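Long-range contacts in capsular polysaccharide export system protein KpsC (Thermosulfurimonas dismutans, PDB 6MGB), which probably transfers Kdo in beta-(2,4) linkages, building the conserved glycolipid on which Gram-negative capsules are carried, and binds cytidine monophosphate: residues A[9-14]-A[42-47]; A[112-118]-A[282-287]; A[156-162]-A[194-200]. All blocks are in the same frame, centred on the assembly; numbering follows the deposited sequence.

Interaction 1: A[9-14]-A[42-47]; sequences MPVGVF and GLSAVA
Ser44 holds OG between its own backbone N and carbonyl carbon (chi1 62°), which lifts the hydroxyl to Met9 O at 2.7 Å; it donates from above the carbonyl plane, not along a lone pair. Met9 bends at chi3 (70°), and its methyl CE comes back to within 3.2 Å of Leu43 O while its CB rests against the carbonyl of Gly42. Ser44 N also donates to Pro10 O, at 2.9 Å and almost straight, still ahead of the strands. Beyond it the backbones pair in parallel, and Gly12 reaches both neighbours of Val46: its N bonds to Ala45 O at 2.9 Å, and its O receives Ala47 N at 2.8 Å. Where the strands diverge, one water takes over, accepting from Phe14 N and donating to Ala47 O. On the face carrying Val11, Val13 and Ala47, Val11 CG1 lies 3.8 Å from Ala47 CB, and Leu70 and Leu72 of the next strand continue this apolar layer. Strand 11-13 thus sits between strands 33-35 and 45-49, the latter paired in turn with 69-74, and helix 53-65 lies over the opposite face, against Phe14 and Val46.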
loop_
_atom_site.group_PDB
_atom_site.type_symbol
_atom_site.label_atom_id
_atom_site.label_comp_id
_atom_site.label_asym_id
_atom_site.label_seq_id
_atom_site.Cartn_x
_atom_site.Cartn_y
_atom_site.Cartn_z
ATOM N N MET A 9 5.186 -27.299 -11.613
ATOM C CA MET A 9 3.750 -27.064 -11.609
ATOM C C MET A 9 3.494 -25.562 -11.636
ATOM O O MET A 9 3.760 -24.882 -10.632
ATOM C CB MET A 9 3.116 -27.698 -10.378
ATOM C CG MET A 9 3.393 -29.192 -10.275
ATOM S SD MET A 9 2.602 -30.007 -8.876
ATOM C CE MET A 9 0.888 -29.958 -9.377
ATOM N N PRO A 10 2.993 -25.004 -12.733
ATOM C CA PRO A 10 2.887 -23.546 -12.863
ATOM C C PRO A 10 1.698 -22.979 -12.092
ATOM O O PRO A 10 0.895 -23.702 -11.502
ATOM C CB PRO A 10 2.716 -23.349 -14.371
ATOM C CG PRO A 10 2.038 -24.593 -14.826
ATOM C CD PRO A 10 2.609 -25.692 -13.981
ATOM N N VAL A 11 1.600 -21.649 -12.114
ATOM C CA VAL A 11 0.490 -20.914 -11.515
ATOM C C VAL A 11 -0.481 -20.523 -12.620
ATOM O O VAL A 11 -0.076 -19.963 -13.646
ATOM C CB VAL A 11 0.990 -19.668 -10.762
ATOM C CG1 VAL A 11 -0.185 -18.835 -10.249
ATOM C CG2 VAL A 11 1.903 -20.071 -9.613
ATOM N N GLY A 12 -1.764 -20.805 -12.413
ATOM C CA GLY A 12 -2.781 -20.455 -13.387
ATOM C C GLY A 12 -3.276 -19.031 -13.192
ATOM O O GLY A 12 -3.457 -18.566 -12.068
ATOM N N VAL A 13 -3.483 -18.339 -14.312
ATOM C CA VAL A 13 -4.100 -17.021 -14.315
ATOM C C VAL A 13 -5.208 -17.021 -15.356
ATOM O O VAL A 13 -5.203 -17.804 -16.309
ATOM C CB VAL A 13 -3.088 -15.885 -14.600
ATOM C CG1 VAL A 13 -1.992 -15.873 -13.544
ATOM C CG2 VAL A 13 -2.491 -16.026 -15.996
ATOM N N PHE A 14 -6.176 -16.127 -15.156
ATOM C CA PHE A 14 -7.324 -16.010 -16.046
ATOM C C PHE A 14 -7.410 -14.624 -16.671
ATOM O O PHE A 14 -8.497 -14.179 -17.053
ATOM C CB PHE A 14 -8.601 -16.364 -15.286
ATOM C CG PHE A 14 -8.670 -17.810 -14.898
ATOM C CD1 PHE A 14 -9.374 -18.714 -15.674
ATOM C CD2 PHE A 14 -7.999 -18.274 -13.779
ATOM C CE1 PHE A 14 -9.428 -20.049 -15.329
ATOM C CE2 PHE A 14 -8.047 -19.608 -13.429
ATOM C CZ PHE A 14 -8.760 -20.497 -14.208
ATOM N N GLY A 42 -1.760 -30.561 -12.363
ATOM C CA GLY A 42 -0.494 -29.995 -12.771
ATOM C C GLY A 42 -0.226 -28.584 -12.298
ATOM O O GLY A 42 0.862 -28.060 -12.563
ATOM N N LEU A 43 -1.172 -27.952 -11.608
ATOM C CA LEU A 43 -1.011 -26.582 -11.142
ATOM C C LEU A 43 -0.595 -26.556 -9.678
ATOM O O LEU A 43 -0.975 -27.424 -8.888
ATOM C CB LEU A 43 -2.308 -25.789 -11.306
ATOM C CG LEU A 43 -2.865 -25.643 -12.719
ATOM C CD1 LEU A 43 -4.168 -24.866 -12.675
ATOM C CD2 LEU A 43 -1.868 -24.960 -13.638
ATOM N N SER A 44 0.188 -25.540 -9.320
ATOM C CA SER A 44 0.563 -25.314 -7.932
ATOM C C SER A 44 -0.227 -24.188 -7.278
ATOM O O SER A 44 -0.113 -24.005 -6.061
ATOM C CB SER A 44 2.061 -25.006 -7.825
ATOM O OG SER A 44 2.402 -23.825 -8.528
ATOM N N ALA A 45 -1.022 -23.442 -8.042
ATOM C CA ALA A 45 -1.826 -22.355 -7.497
ATOM C C ALA A 45 -2.536 -21.657 -8.651
ATOM O O ALA A 45 -2.301 -21.946 -9.828
ATOM C CB ALA A 45 -0.994 -21.334 -6.712
ATOM N N VAL A 46 -3.426 -20.743 -8.282
ATOM C CA VAL A 46 -4.060 -19.807 -9.202
ATOM C C VAL A 46 -3.853 -18.410 -8.633
ATOM O O VAL A 46 -3.791 -18.228 -7.413
ATOM C CB VAL A 46 -5.565 -20.109 -9.388
ATOM C CG1 VAL A 46 -6.197 -19.138 -10.375
ATOM C CG2 VAL A 46 -5.777 -21.544 -9.843
ATOM N N ALA A 47 -3.760 -17.419 -9.515
ATOM C CA ALA A 47 -3.486 -16.055 -9.087
ATOM C C ALA A 47 -4.401 -15.081 -9.812
ATOM O O ALA A 47 -4.875 -15.353 -10.918
ATOM C CB ALA A 47 -2.020 -15.673 -9.340
HETATM O O HOH W 1 -6.236 -14.269 -13.001
#

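Interaction 2: A[112-118]-A[282-287]; sequences LNFGGWE and RRKRRR
Arg287 runs from its loop to the end of helix 107-114, touching Leu112 first and Glu118 last. Its CB points toward the helix segment, and CG, anti to the carbonyl carbon, meets Leu112 CD2 at 4.1 Å. A bend at chi2 (-65°) then carries CD and NE to the carbonyl oxygen of the same leucine. NE donates to Leu112 O at 2.8 Å, in the carbonyl plane and on a lone pair, while NH2 reaches that oxygen at 3.0 Å from above the plane, so one backbone atom is held side-on by two nitrogens. At the tip, NH1 and NH2 both lie 2.8 Å from Glu118 OE2, an end-on grip with the oxygen in the guanidinium plane. Both flat faces of the group are occupied: Trp117 CZ2 lies over one, near its rim, and Arg285 NE over the centre of the other. Arg285 NH1 stands 3.4 Å from Glu118 OE2, but the oxygen is well out of the plane of its guanidinium and the attraction is of charges alone. Glu118 OE1 accepts from Trp117 N, which helps fix the carboxylate that both arginines share.

Earlier in the loop, the backbone is met by Asn113 of the helix with both ends of its amide: OD1 takes Lys284 N at 3.1 Å in its plane (N-H...O 170°), and ND2 gives a more bent bond to Arg282 O, 2.9 Å away. Arg282 and Arg283 send their own guanidinium groups to Glu109 of the same helix. These bonds tie the helix to the loop leading into helix 289-299. Glu118, Arg285 and Arg287 form a salt-bridge network just past the C-terminal end of helix 107-114, whose dipole would probably favour the two arginines.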
loop_
_atom_site.group_PDB
_atom_site.type_symbol
_atom_site.label_atom_id
_atom_site.label_comp_id
_atom_site.label_asym_id
_atom_site.label_seq_id
_atom_site.Cartn_x
_atom_site.Cartn_y
_atom_site.Cartn_z
ATOM N N LEU A 112 2.824 -10.129 11.465
ATOM C CA LEU A 112 2.769 -9.178 12.568
ATOM C C LEU A 112 2.205 -9.813 13.830
ATOM O O LEU A 112 2.631 -9.468 14.938
ATOM C CB LEU A 112 1.935 -7.965 12.159
ATOM C CG LEU A 112 2.537 -7.115 11.034
ATOM C CD1 LEU A 112 1.512 -6.154 10.448
ATOM C CD2 LEU A 112 3.750 -6.346 11.535
ATOM N N ASN A 113 1.257 -10.744 13.688
ATOM C CA ASN A 113 0.618 -11.328 14.864
ATOM C C ASN A 113 1.542 -12.305 15.581
ATOM O O ASN A 113 1.644 -12.278 16.813
ATOM C CB ASN A 113 -0.685 -12.028 14.464
ATOM C CG ASN A 113 -1.924 -11.234 14.848
ATOM O OD1 ASN A 113 -1.920 -10.486 15.825
ATOM N ND2 ASN A 113 -2.996 -11.405 14.084
ATOM N N PHE A 114 2.223 -13.174 14.834
ATOM C CA PHE A 114 2.872 -14.338 15.420
ATOM C C PHE A 114 4.386 -14.378 15.251
ATOM O O PHE A 114 5.025 -15.293 15.783
ATOM C CB PHE A 114 2.277 -15.615 14.818
ATOM C CG PHE A 114 0.774 -15.614 14.755
ATOM C CD1 PHE A 114 0.015 -15.688 15.912
ATOM C CD2 PHE A 114 0.122 -15.551 13.533
ATOM C CE1 PHE A 114 -1.366 -15.690 15.852
ATOM C CE2 PHE A 114 -1.261 -15.555 13.470
ATOM C CZ PHE A 114 -2.004 -15.623 14.630
ATOM N N GLY A 115 4.979 -13.438 14.516
ATOM C CA GLY A 115 6.427 -13.373 14.454
ATOM C C GLY A 115 7.039 -14.476 13.606
ATOM O O GLY A 115 6.483 -14.908 12.591
ATOM N N GLY A 116 8.210 -14.935 14.036
ATOM C CA GLY A 116 9.001 -15.878 13.273
ATOM C C GLY A 116 10.109 -15.257 12.451
ATOM O O GLY A 116 10.744 -15.970 11.664
ATOM N N TRP A 117 10.375 -13.961 12.619
ATOM C CA TRP A 117 11.274 -13.235 11.732
ATOM C C TRP A 117 12.105 -12.157 12.411
ATOM O O TRP A 117 12.995 -11.607 11.754
ATOM C CB TRP A 117 10.462 -12.579 10.604
ATOM C CG TRP A 117 9.312 -11.763 11.116
ATOM C CD1 TRP A 117 8.029 -12.184 11.310
ATOM C CD2 TRP A 117 9.345 -10.386 11.510
ATOM N NE1 TRP A 117 7.261 -11.155 11.800
ATOM C CE2 TRP A 117 8.045 -10.039 11.929
ATOM C CE3 TRP A 117 10.346 -9.413 11.548
ATOM C CZ2 TRP A 117 7.720 -8.761 12.380
ATOM C CZ3 TRP A 117 10.023 -8.141 11.993
ATOM C CH2 TRP A 117 8.722 -7.828 12.405
ATOM N N GLU A 118 11.859 -11.826 13.677
ATOM C CA GLU A 118 12.537 -10.706 14.330
ATOM C C GLU A 118 13.925 -11.151 14.770
ATOM O O GLU A 118 14.075 -11.879 15.755
ATOM C CB GLU A 118 11.726 -10.201 15.517
ATOM C CG GLU A 118 10.268 -9.908 15.210
ATOM C CD GLU A 118 9.362 -11.090 15.490
ATOM O OE1 GLU A 118 9.788 -12.242 15.251
ATOM O OE2 GLU A 118 8.225 -10.868 15.960
ATOM N N ARG A 282 -8.852 -9.637 15.703
ATOM C CA ARG A 282 -7.892 -10.641 15.263
ATOM C C ARG A 282 -6.453 -10.154 15.380
ATOM O O ARG A 282 -5.535 -10.979 15.442
ATOM C CB ARG A 282 -8.196 -11.039 13.820
ATOM C CG ARG A 282 -7.614 -12.373 13.399
ATOM C CD ARG A 282 -7.976 -12.698 11.960
ATOM N NE ARG A 282 -7.772 -11.545 11.086
ATOM C CZ ARG A 282 -8.739 -10.770 10.597
ATOM N NH1 ARG A 282 -10.018 -11.013 10.862
ATOM N NH2 ARG A 282 -8.421 -9.742 9.826
ATOM N N ARG A 283 -6.238 -8.840 15.413
ATOM C CA ARG A 283 -4.904 -8.266 15.559
ATOM C C ARG A 283 -4.654 -8.010 17.040
ATOM O O ARG A 283 -5.255 -7.107 17.634
ATOM C CB ARG A 283 -4.778 -6.986 14.737
ATOM C CG ARG A 283 -4.944 -7.226 13.248
ATOM C CD ARG A 283 -4.888 -5.944 12.431
ATOM N NE ARG A 283 -5.171 -6.221 11.026
ATOM C CZ ARG A 283 -5.233 -5.301 10.068
ATOM N NH1 ARG A 283 -5.028 -4.019 10.347
ATOM N NH2 ARG A 283 -5.507 -5.668 8.824
ATOM N N LYS A 284 -3.776 -8.808 17.638
ATOM C CA LYS A 284 -3.561 -8.797 19.080
ATOM C C LYS A 284 -2.186 -8.298 19.490
ATOM O O LYS A 284 -2.069 -7.580 20.486
ATOM C CB LYS A 284 -3.777 -10.204 19.645
ATOM C CG LYS A 284 -5.140 -10.787 19.303
ATOM C CD LYS A 284 -5.498 -11.959 20.201
ATOM C CE LYS A 284 -6.962 -12.343 20.045
ATOM N NZ LYS A 284 -7.285 -12.807 18.666
ATOM N N ARG A 285 -1.141 -8.653 18.750
ATOM C CA ARG A 285 0.217 -8.287 19.127
ATOM C C ARG A 285 0.479 -6.816 18.832
ATOM O O ARG A 285 0.204 -6.337 17.729
ATOM C CB ARG A 285 1.226 -9.158 18.384
ATOM C CG ARG A 285 2.667 -8.889 18.772
ATOM C CD ARG A 285 3.506 -10.145 18.664
ATOM N NE ARG A 285 4.906 -9.893 18.988
ATOM C CZ ARG A 285 5.882 -10.781 18.839
ATOM N NH1 ARG A 285 7.126 -10.454 19.162
ATOM N NH2 ARG A 285 5.621 -11.992 18.364
ATOM N N ARG A 286 1.006 -6.103 19.824
ATOM C CA ARG A 286 1.432 -4.726 19.626
ATOM C C ARG A 286 2.785 -4.711 18.929
ATOM O O ARG A 286 3.662 -5.528 19.228
ATOM C CB ARG A 286 1.526 -3.991 20.964
ATOM C CG ARG A 286 0.340 -4.195 21.901
ATOM C CD ARG A 286 -0.944 -3.605 21.342
ATOM N NE ARG A 286 -1.470 -4.381 20.223
ATOM C CZ ARG A 286 -2.458 -3.980 19.430
ATOM N NH1 ARG A 286 -3.037 -2.802 19.623
ATOM N NH2 ARG A 286 -2.866 -4.759 18.437
ATOM N N ARG A 287 2.953 -3.778 17.995
ATOM C CA ARG A 287 4.171 -3.692 17.203
ATOM C C ARG A 287 4.715 -2.272 17.220
ATOM O O ARG A 287 3.961 -1.296 17.255
ATOM C CB ARG A 287 3.926 -4.128 15.750
ATOM C CG ARG A 287 3.694 -5.617 15.574
ATOM C CD ARG A 287 4.932 -6.414 15.941
ATOM N NE ARG A 287 4.811 -7.826 15.591
ATOM C CZ ARG A 287 5.786 -8.717 15.744
ATOM N NH1 ARG A 287 6.960 -8.349 16.239
ATOM N NH2 ARG A 287 5.588 -9.982 15.399
#

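Interaction 3: A[156-162]-A[194-200]; sequences RERVLLI and GAEIYVK. With C5P (cytidine-5'-monophosphate), chain D.
Val159 and Ile197 lie side by side in the closely packed middle of this parallel strand pair, CG2 of the valine only 3.4 Å from CD1 of the isoleucine, closer than two methyl carbons normally approach. Leu161 and Val199 continue that face; on the other, Leu160 CD1 meets Tyr198 CB at 3.8 Å. Five backbone hydrogen bonds, from Glu196 N to Glu157 O through Lys200 N to Leu161 O, join the strands without a break. The outer end is looser. Two waters bridge the 156-157 turn to Gly194, and Glu196 OE2 lies over the centre of the Arg156 guanidinium, in a long salt bridge of 3.7 Å to NH2 with no N-H aimed at it. An alanine here takes away the carboxylate over the Arg156 guanidinium, which would probably be left without that charge partner and freer to turn.

At the inner end Lys200 folds its bent chain along the cytosine of CMP: NZ donates to N3 of the base at 3.2 Å, and Lys200 O receives a weak bond from N4 at 2.7 Å. Together, a donor facing N3 and an acceptor facing the amino group match cytosine rather than uracil, consistent with a site built for a CMP-linked donor sugar.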
loop_
_atom_site.group_PDB
_atom_site.type_symbol
_atom_site.label_atom_id
_atom_site.label_comp_id
_atom_site.label_asym_id
_atom_site.label_seq_id
_atom_site.Cartn_x
_atom_site.Cartn_y
_atom_site.Cartn_z
ATOM N N ARG A 156 1.896 27.884 11.820
ATOM C CA ARG A 156 0.443 27.943 11.736
ATOM C C ARG A 156 -0.143 26.557 11.977
ATOM O O ARG A 156 0.302 25.574 11.376
ATOM C CB ARG A 156 0.017 28.479 10.369
ATOM C CG ARG A 156 -1.476 28.723 10.213
ATOM C CD ARG A 156 -1.973 29.815 11.147
ATOM N NE ARG A 156 -3.333 30.238 10.815
ATOM C CZ ARG A 156 -3.639 31.260 10.017
ATOM N NH1 ARG A 156 -2.684 31.993 9.454
ATOM N NH2 ARG A 156 -4.909 31.554 9.780
ATOM N N GLU A 157 -1.137 26.477 12.859
ATOM C CA GLU A 157 -1.774 25.200 13.151
ATOM C C GLU A 157 -2.527 24.703 11.923
ATOM O O GLU A 157 -3.280 25.457 11.297
ATOM C CB GLU A 157 -2.727 25.336 14.338
ATOM C CG GLU A 157 -3.266 24.008 14.852
ATOM C CD GLU A 157 -4.383 24.177 15.866
ATOM O OE1 GLU A 157 -4.664 25.329 16.263
ATOM O OE2 GLU A 157 -4.983 23.157 16.266
ATOM N N ARG A 158 -2.324 23.434 11.579
ATOM C CA ARG A 158 -2.918 22.873 10.374
ATOM C C ARG A 158 -2.855 21.354 10.442
ATOM O O ARG A 158 -1.936 20.784 11.038
ATOM C CB ARG A 158 -2.196 23.377 9.119
ATOM C CG ARG A 158 -0.703 23.109 9.153
ATOM C CD ARG A 158 0.002 23.520 7.873
ATOM N NE ARG A 158 1.450 23.368 8.015
ATOM C CZ ARG A 158 2.307 24.360 8.246
ATOM N NH1 ARG A 158 1.888 25.617 8.347
ATOM N NH2 ARG A 158 3.599 24.093 8.368
ATOM N N VAL A 159 -3.840 20.707 9.815
ATOM C CA VAL A 159 -3.894 19.255 9.714
ATOM C C VAL A 159 -4.091 18.881 8.251
ATOM O O VAL A 159 -4.497 19.700 7.424
ATOM C CB VAL A 159 -5.014 18.646 10.587
ATOM C CG1 VAL A 159 -4.856 19.087 12.036
ATOM C CG2 VAL A 159 -6.391 19.032 10.060
ATOM N N LEU A 160 -3.802 17.619 7.936
ATOM C CA LEU A 160 -3.858 17.118 6.570
ATOM C C LEU A 160 -4.830 15.949 6.486
ATOM O O LEU A 160 -4.743 15.006 7.280
ATOM C CB LEU A 160 -2.474 16.676 6.084
ATOM C CG LEU A 160 -2.408 16.208 4.627
ATOM C CD1 LEU A 160 -2.749 17.346 3.675
ATOM C CD2 LEU A 160 -1.037 15.636 4.306
ATOM N N LEU A 161 -5.747 16.017 5.524
ATOM C CA LEU A 161 -6.655 14.923 5.206
ATOM C C LEU A 161 -6.213 14.288 3.893
ATOM O O LEU A 161 -5.949 14.996 2.917
ATOM C CB LEU A 161 -8.101 15.419 5.097
ATOM C CG LEU A 161 -8.881 15.666 6.394
ATOM C CD1 LEU A 161 -8.078 16.465 7.410
ATOM C CD2 LEU A 161 -10.185 16.380 6.077
ATOM N N ILE A 162 -6.130 12.960 3.877
ATOM C CA ILE A 162 -5.682 12.212 2.707
ATOM C C ILE A 162 -6.911 11.743 1.941
ATOM O O ILE A 162 -7.772 11.049 2.492
ATOM C CB ILE A 162 -4.791 11.025 3.109
ATOM C CG1 ILE A 162 -3.550 11.525 3.855
ATOM C CG2 ILE A 162 -4.387 10.211 1.875
ATOM C CD1 ILE A 162 -2.693 10.424 4.445
ATOM N N GLY A 194 -9.177 25.508 15.642
ATOM C CA GLY A 194 -8.289 26.605 15.322
ATOM C C GLY A 194 -7.309 26.349 14.201
ATOM O O GLY A 194 -6.479 27.216 13.911
ATOM N N ALA A 195 -7.384 25.194 13.550
ATOM C CA ALA A 195 -6.392 24.784 12.569
ATOM C C ALA A 195 -6.878 25.039 11.149
ATOM O O ALA A 195 -8.080 25.046 10.872
ATOM C CB ALA A 195 -6.056 23.300 12.729
ATOM N N GLU A 196 -5.923 25.253 10.248
ATOM C CA GLU A 196 -6.206 25.222 8.822
ATOM C C GLU A 196 -6.364 23.776 8.372
ATOM O O GLU A 196 -5.673 22.881 8.866
ATOM C CB GLU A 196 -5.082 25.895 8.034
ATOM C CG GLU A 196 -4.879 27.362 8.380
ATOM C CD GLU A 196 -3.906 28.055 7.446
ATOM O OE1 GLU A 196 -2.856 27.460 7.127
ATOM O OE2 GLU A 196 -4.196 29.196 7.027
ATOM N N ILE A 197 -7.280 23.549 7.436
ATOM C CA ILE A 197 -7.604 22.209 6.961
ATOM C C ILE A 197 -7.113 22.085 5.526
ATOM O O ILE A 197 -7.525 22.858 4.653
ATOM C CB ILE A 197 -9.110 21.921 7.054
ATOM C CG1 ILE A 197 -9.614 22.140 8.487
ATOM C CG2 ILE A 197 -9.413 20.504 6.581
ATOM C CD1 ILE A 197 -8.872 21.345 9.548
ATOM N N TYR A 198 -6.235 21.115 5.286
ATOM C CA TYR A 198 -5.742 20.807 3.951
ATOM C C TYR A 198 -6.192 19.412 3.537
ATOM O O TYR A 198 -6.184 18.480 4.347
ATOM C CB TYR A 198 -4.215 20.893 3.891
ATOM C CG TYR A 198 -3.671 22.296 4.025
ATOM C CD1 TYR A 198 -3.470 22.867 5.274
ATOM C CD2 TYR A 198 -3.347 23.047 2.902
ATOM C CE1 TYR A 198 -2.969 24.148 5.401
ATOM C CE2 TYR A 198 -2.846 24.328 3.020
ATOM C CZ TYR A 198 -2.657 24.873 4.272
ATOM O OH TYR A 198 -2.160 26.151 4.398
ATOM N N VAL A 199 -6.584 19.283 2.272
ATOM C CA VAL A 199 -6.960 18.009 1.671
ATOM C C VAL A 199 -6.016 17.746 0.509
ATOM O O VAL A 199 -5.885 18.584 -0.390
ATOM C CB VAL A 199 -8.424 18.017 1.190
ATOM C CG1 VAL A 199 -8.758 16.730 0.440
ATOM C CG2 VAL A 199 -9.373 18.213 2.360
ATOM N N LYS A 200 -5.369 16.582 0.519
ATOM C CA LYS A 200 -4.448 16.195 -0.545
ATOM C C LYS A 200 -5.172 15.240 -1.486
ATOM O O LYS A 200 -5.540 14.127 -1.093
ATOM C CB LYS A 200 -3.182 15.557 0.020
ATOM C CG LYS A 200 -2.214 15.042 -1.046
ATOM C CD LYS A 200 -1.942 16.097 -2.113
ATOM C CE LYS A 200 -0.811 15.696 -3.045
ATOM N NZ LYS A 200 -1.010 14.345 -3.635
HETATM O O3P C5P D . -3.136 3.672 -0.921
HETATM P P C5P D . -3.281 4.781 -1.938
HETATM O O1P C5P D . -4.334 5.767 -1.444
HETATM O O2P C5P D . -3.600 4.406 -3.372
HETATM O "O5'" C5P D . -1.889 5.550 -1.932
HETATM C "C5'" C5P D . -0.790 5.103 -2.711
HETATM C "C4'" C5P D . 0.355 6.080 -2.624
HETATM O "O4'" C5P D . 0.022 7.270 -3.386
HETATM C "C3'" C5P D . 0.662 6.602 -1.228
HETATM O "O3'" C5P D . 1.502 5.731 -0.491
HETATM C "C2'" C5P D . 1.294 7.961 -1.501
HETATM O "O2'" C5P D . 2.667 7.831 -1.842
HETATM C "C1'" C5P D . 0.518 8.421 -2.736
HETATM N N1 C5P D . -0.631 9.287 -2.380
HETATM C C2 C5P D . -0.533 10.775 -2.523
HETATM N N3 C5P D . -1.707 11.643 -2.158
HETATM C C4 C5P D . -2.947 11.046 -1.669
HETATM C C5 C5P D . -3.044 9.565 -1.527
HETATM C C6 C5P D . -1.870 8.699 -1.892
HETATM O O2 C5P D . 0.467 11.264 -2.918
HETATM N N4 C5P D . -4.085 11.888 -1.313
HETATM O O HOH W 2 -4.693 28.334 11.988
HETATM O O HOH W 3 -7.695 23.457 17.278
#

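How the interactions relate
The three contacts are spread through a two-sheet chain and none touches another. Interaction 1 belongs to the mixed sheet and interaction 3 to the parallel one; their centres are about 47 Å apart, on opposite sides of the middle of the chain. Interaction 2 lies between, with its centre about 30 Å from that of interaction 1 and about 33 Å from that of interaction 3. In sequence, both strands of interaction 3 fall between 118 and 282, so interaction 2 brackets the part of the chain that contains them. Interaction 3 bonds to CMP directly, whereas in interaction 2 the side chain of Arg283 stays about 14 Å from the nucleotide.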